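Local coordinates for CheC-like superfamily protein (Shewanella oneidensis, PDB 3H2D) that probably acts in chemotaxis signalling as a CheX-type phosphatase that removes the phosphoryl group from the response regulator CheY, at residues N5-F10 against I149-E154; G41-L46 against P117-G122. All blocks are in the same frame, centred on the assembly; numbering follows the deposited sequence. Where two conformers were deposited one is given.

Contact 1: residues N5-F10 against I149-E154; sequences NFINPF and IEVCFE
Phe-10, in the first turn of helix 8-21, packs against Ile-149, Val-151 and Phe-153 on one face of strand 145-153, a helix-on-sheet contact in the CheC-like fold that joins the N-terminal end of the chain to its last strand. Its CB begins the contact, lying 4.4 Å from Ile-149 CD1. With CG anti to its carbonyl carbon and beside its backbone N (chi1 -60°), the ring reaches on toward the later residues of the strand. Phe-6 O and Ile-7 O sit at its edge, in plane. CE2 and CZ share Val-151 CG2, at 4.1 and 4.2 Å, a methyl that in one of two conformers of Val-151 sits over one ring face but toward the rim. CZ of Phe-10 also meets CZ of Phe-153 at 4.2 Å, standing at the edge of that ring, whereas Phe-153 CZ comes obliquely to the Phe-10 ring. Ala-101 and Leu-105 of helix 84-107 also touch Phe-10. No hydrogen bond links the segments, so apolar packing carries the contact. The two branches of Ile-149 divide the work: CG2 meets Ile-7 CD1 at 3.9 Å, and CD1 lies 3.8 Å from the carbonyl O of Phe-10.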
loop_
_atom_site.group_PDB
_atom_site.type_symbol
_atom_site.label_atom_id
_atom_site.label_comp_id
_atom_site.label_asym_id
_atom_site.label_seq_id
_atom_site.Cartn_x
_atom_site.Cartn_y
_atom_site.Cartn_z
ATOM N N ASN B 5 18.739 -3.711 -11.921
ATOM C CA ASN B 5 19.561 -2.929 -10.990
ATOM C C ASN B 5 18.875 -1.726 -10.343
ATOM O O ASN B 5 19.438 -1.168 -9.415
ATOM C CB ASN B 5 20.852 -2.444 -11.674
ATOM C CG ASN B 5 21.783 -3.586 -12.016
ATOM O OD1 ASN B 5 22.112 -4.420 -11.162
ATOM N ND2 ASN B 5 22.217 -3.629 -13.250
ATOM N N PHE B 6 17.707 -1.308 -10.820
ATOM C CA PHE B 6 16.936 -0.269 -10.133
ATOM C C PHE B 6 16.540 -0.645 -8.719
ATOM O O PHE B 6 16.201 0.225 -7.917
ATOM C CB PHE B 6 15.734 0.209 -10.974
ATOM C CG PHE B 6 16.098 1.224 -12.002
ATOM C CD1 PHE B 6 16.315 2.541 -11.646
ATOM C CD2 PHE B 6 16.275 0.866 -13.342
ATOM C CE1 PHE B 6 16.729 3.502 -12.624
ATOM C CE2 PHE B 6 16.670 1.809 -14.324
ATOM C CZ PHE B 6 16.894 3.133 -13.955
ATOM N N ILE B 7 16.571 -1.942 -8.376
ATOM C CA ILE B 7 16.263 -2.339 -7.017
ATOM C C ILE B 7 17.454 -2.116 -6.080
ATOM O O ILE B 7 17.266 -2.047 -4.880
ATOM C CB ILE B 7 15.720 -3.807 -6.956
ATOM C CG1 ILE B 7 14.921 -4.034 -5.649
ATOM C CG2 ILE B 7 16.829 -4.837 -7.156
ATOM C CD1 ILE B 7 13.989 -5.189 -5.702
ATOM N N ASN B 8 18.668 -2.022 -6.630
ATOM C CA ASN B 8 19.880 -1.969 -5.825
ATOM C C ASN B 8 19.910 -0.852 -4.760
ATOM O O ASN B 8 20.264 -1.124 -3.629
ATOM C CB ASN B 8 21.144 -1.943 -6.699
ATOM C CG ASN B 8 21.352 -3.248 -7.457
ATOM O OD1 ASN B 8 20.707 -4.231 -7.138
ATOM N ND2 ASN B 8 22.243 -3.261 -8.434
ATOM N N PRO B 9 19.531 0.394 -5.101
ATOM C CA PRO B 9 19.444 1.469 -4.068
ATOM C C PRO B 9 18.523 1.156 -2.885
ATOM O O PRO B 9 18.789 1.568 -1.723
ATOM C CB PRO B 9 18.923 2.668 -4.860
ATOM C CG PRO B 9 19.202 2.351 -6.253
ATOM C CD PRO B 9 19.235 0.902 -6.445
ATOM N N PHE B 10 17.436 0.440 -3.175
ATOM C CA PHE B 10 16.499 0.022 -2.156
ATOM C C PHE B 10 17.088 -1.111 -1.315
ATOM O O PHE B 10 17.028 -1.077 -0.068
ATOM C CB PHE B 10 15.169 -0.408 -2.813
ATOM C CG PHE B 10 14.499 0.685 -3.595
ATOM C CD1 PHE B 10 13.656 1.580 -2.964
ATOM C CD2 PHE B 10 14.749 0.851 -4.967
ATOM C CE1 PHE B 10 13.019 2.619 -3.699
ATOM C CE2 PHE B 10 14.152 1.878 -5.689
ATOM C CZ PHE B 10 13.278 2.773 -5.047
ATOM N N ILE B 149 11.622 -7.273 -0.751
ATOM C CA ILE B 149 11.396 -5.968 -1.326
ATOM C C ILE B 149 10.863 -6.190 -2.722
ATOM O O ILE B 149 11.348 -7.043 -3.440
ATOM C CB ILE B 149 12.681 -5.097 -1.465
ATOM C CG1 ILE B 149 13.160 -4.580 -0.144
ATOM C CG2 ILE B 149 12.408 -3.890 -2.369
ATOM C CD1 ILE B 149 14.609 -3.970 -0.228
ATOM N N GLU B 150 9.822 -5.453 -3.074
ATOM C CA GLU B 150 9.356 -5.370 -4.432
ATOM C C GLU B 150 9.248 -3.901 -4.875
ATOM O O GLU B 150 8.678 -3.071 -4.155
ATOM C CB GLU B 150 8.020 -6.099 -4.598
ATOM C CG GLU B 150 7.530 -6.145 -6.045
ATOM C CD GLU B 150 6.303 -7.024 -6.319
ATOM O OE1 GLU B 150 5.827 -7.750 -5.406
ATOM O OE2 GLU B 150 5.817 -6.970 -7.485
ATOM N N VAL B 151 9.786 -3.593 -6.056
ATOM C CA VAL B 151 9.590 -2.273 -6.662
ATOM C C VAL B 151 8.973 -2.405 -8.060
ATOM O O VAL B 151 9.171 -3.406 -8.760
ATOM C CB VAL B 151 10.917 -1.444 -6.692
ATOM C CG1 VAL B 151 11.770 -1.800 -7.905
ATOM C CG2 VAL B 151 10.609 0.035 -6.713
ATOM N N CYS B 152 8.216 -1.400 -8.470
ATOM C CA CYS B 152 7.626 -1.375 -9.822
ATOM C C CYS B 152 7.589 0.057 -10.267
ATOM O O CYS B 152 7.232 0.911 -9.478
ATOM C CB CYS B 152 6.225 -1.929 -9.792
ATOM S SG CYS B 152 5.525 -2.206 -11.432
ATOM N N PHE B 153 7.991 0.335 -11.505
ATOM C CA PHE B 153 7.920 1.709 -12.044
ATOM C C PHE B 153 7.332 1.660 -13.428
ATOM O O PHE B 153 7.635 0.727 -14.176
ATOM C CB PHE B 153 9.297 2.323 -12.156
ATOM C CG PHE B 153 9.879 2.763 -10.855
ATOM C CD1 PHE B 153 9.409 3.913 -10.218
ATOM C CD2 PHE B 153 10.918 2.048 -10.271
ATOM C CE1 PHE B 153 9.950 4.324 -9.009
ATOM C CE2 PHE B 153 11.471 2.460 -9.065
ATOM C CZ PHE B 153 10.978 3.602 -8.436
ATOM N N GLU B 154 6.503 2.653 -13.734
ATOM C CA GLU B 154 6.065 2.986 -15.099
ATOM C C GLU B 154 7.006 4.076 -15.624
ATOM O O GLU B 154 7.300 5.068 -14.883
ATOM C CB GLU B 154 4.651 3.563 -15.073
ATOM C CG GLU B 154 3.584 2.543 -14.823
ATOM C CD GLU B 154 2.147 3.102 -14.906
ATOM O OE1 GLU B 154 1.958 4.336 -15.111
ATOM O OE2 GLU B 154 1.207 2.277 -14.769
#

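Contact 2: residues G41-L46 against P117-G122; sequences GDVSGL and PMVVSG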
loop_
_atom_site.group_PDB
_atom_site.type_symbol
_atom_site.label_atom_id
_atom_site.label_comp_id
_atom_site.label_asym_id
_atom_site.label_seq_id
_atom_site.Cartn_x
_atom_site.Cartn_y
_atom_site.Cartn_z
ATOM N N GLY B 41 3.996 -12.453 3.701
ATOM C CA GLY B 41 4.447 -12.063 4.999
ATOM C C GLY B 41 3.304 -11.646 5.906
ATOM O O GLY B 41 2.136 -11.809 5.604
ATOM N N ASP B 42 3.676 -11.085 7.035
ATOM C CA ASP B 42 2.743 -10.804 8.132
ATOM C C ASP B 42 2.570 -9.293 8.388
ATOM O O ASP B 42 1.556 -8.833 8.917
ATOM C CB ASP B 42 3.250 -11.519 9.378
ATOM C CG ASP B 42 3.358 -13.001 9.160
ATOM O OD1 ASP B 42 2.416 -13.592 8.544
ATOM O OD2 ASP B 42 4.384 -13.572 9.592
ATOM N N VAL B 43 3.579 -8.530 8.033
ATOM C CA VAL B 43 3.477 -7.055 8.102
ATOM C C VAL B 43 4.256 -6.494 6.924
ATOM O O VAL B 43 5.340 -7.005 6.614
ATOM C CB VAL B 43 3.975 -6.511 9.473
ATOM C CG1 VAL B 43 5.499 -6.728 9.713
ATOM C CG2 VAL B 43 3.576 -5.028 9.608
ATOM N N SER B 44 3.721 -5.460 6.261
ATOM C CA SER B 44 4.396 -4.890 5.085
ATOM C C SER B 44 4.296 -3.381 5.115
ATOM O O SER B 44 3.251 -2.861 5.496
ATOM C CB SER B 44 3.763 -5.406 3.784
ATOM O OG SER B 44 3.997 -6.782 3.590
ATOM N N GLY B 45 5.380 -2.708 4.712
ATOM C CA GLY B 45 5.386 -1.260 4.488
ATOM C C GLY B 45 5.295 -0.996 2.980
ATOM O O GLY B 45 6.075 -1.543 2.214
ATOM N N LEU B 46 4.322 -0.172 2.582
ATOM C CA LEU B 46 4.031 0.164 1.196
ATOM C C LEU B 46 4.082 1.685 1.011
ATOM O O LEU B 46 3.617 2.433 1.877
ATOM C CB LEU B 46 2.637 -0.311 0.792
ATOM C CG LEU B 46 2.447 -1.793 0.461
ATOM C CD1 LEU B 46 2.710 -2.625 1.665
ATOM C CD2 LEU B 46 0.984 -1.987 -0.050
ATOM N N PRO B 117 3.974 6.347 4.108
ATOM C CA PRO B 117 3.865 4.913 4.244
ATOM C C PRO B 117 2.476 4.439 4.650
ATOM O O PRO B 117 1.768 5.118 5.361
ATOM C CB PRO B 117 4.818 4.582 5.392
ATOM C CG PRO B 117 5.724 5.734 5.481
ATOM C CD PRO B 117 4.841 6.904 5.160
HETATM N N MSE B 118 2.082 3.303 4.100
HETATM C CA MSE B 118 0.945 2.568 4.610
HETATM C C MSE B 118 1.483 1.232 5.010
HETATM O O MSE B 118 2.307 0.652 4.305
HETATM C CB MSE B 118 -0.123 2.387 3.551
HETATM C CG MSE B 118 -0.949 3.611 3.339
HETATM SE SE MSE B 118 -1.984 3.416 1.727
HETATM C CE MSE B 118 -0.638 3.906 0.417
ATOM N N VAL B 119 1.047 0.775 6.175
ATOM C CA VAL B 119 1.476 -0.509 6.713
ATOM C C VAL B 119 0.310 -1.491 6.811
ATOM O O VAL B 119 -0.722 -1.190 7.409
ATOM C CB VAL B 119 2.172 -0.351 8.107
ATOM C CG1 VAL B 119 2.721 -1.695 8.625
ATOM C CG2 VAL B 119 3.285 0.712 7.954
ATOM N N VAL B 120 0.527 -2.663 6.218
ATOM C CA VAL B 120 -0.420 -3.739 6.160
ATOM C C VAL B 120 -0.066 -4.707 7.264
ATOM O O VAL B 120 1.101 -5.047 7.428
ATOM C CB VAL B 120 -0.285 -4.473 4.827
ATOM C CG1 VAL B 120 -1.227 -5.703 4.780
ATOM C CG2 VAL B 120 -0.501 -3.473 3.636
ATOM N N SER B 121 -1.069 -5.114 8.036
ATOM C CA SER B 121 -0.920 -6.141 9.064
ATOM C C SER B 121 -1.918 -7.254 8.782
ATOM O O SER B 121 -3.104 -6.984 8.647
ATOM C CB SER B 121 -1.202 -5.565 10.449
ATOM O OG SER B 121 -0.313 -4.509 10.771
ATOM N N GLY B 122 -1.440 -8.495 8.727
ATOM C CA GLY B 122 -2.303 -9.654 8.440
ATOM C C GLY B 122 -1.476 -10.888 8.182
ATOM O O GLY B 122 -0.562 -10.832 7.374
#
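Val-43 to Leu-46 pair with Met-118 to Ser-121 in an antiparallel ladder, the short strand axes running at 162°. In the hydrogen-bonded pair Ser-44 and Val-120, Ser-44 N gives to Val-120 O at 2.9 Å and Val-120 N returns a bond to Ser-44 O at 2.8 Å. Leu-46 and Met-118 (a selenomethionine) repeat this reciprocal pattern. At the opposite end of the ladder, past Ser-44 and Val-120, Gly-122 N donates to Asp-42 O at 3.0 Å, tilted 29° out of the carbonyl plane, beside a classic beta bulge in which Asp-42 and Val-43 both face Phe-62. CA-H...O contacts fill in between, as from Val-119 CA to Ser-44 O at 3.2 Å. Apolar contacts occupy both faces. Val-43 CG2 meets Val-119 CG1 at 3.6 Å, each methyl anti to its own backbone N, and Val-119 also touches Val-90 of helix 84-107; on the reverse, Leu-46 CD1 lies 3.9 Å from Val-120 CG2. Among polar side chains, Ser-44 OG bonds to His-125 and Thr-61, and Asp-42 OD2 to Gln-64 N. Because Met-118 to Ser-121 also form an antiparallel ladder with the second subunit, the strand is bonded along both edges and carries one sheet across the dimer interface.

Overall arrangement
Contacts 1 and 2 involve different strands of one antiparallel sheet, lying on opposite sides of the chain's centre. Their centres are 18 Å apart and their nearest atoms about 7 Å; strand 54-62 lies between strands 145-153 and 43-51. Contact 2 is nested within the loop that contact 1 closes along the chain. Helix 84-107 spans both: Ala-101 and Leu-105 meet contact 1, while Thr-87, Val-90 and Asn-95 meet contact 2. CheC-family phosphatases carry a Glu-x-x-Asn motif on such a helix, and Asn-95, touched by Pro-117, ends a matching Glu-Ile-Thr-Asn sequence, consistent with contact 2 lying nearer the probable phosphatase site. The second subunit reaches seven residues of contact 2 but one of contact 1, Glu-154.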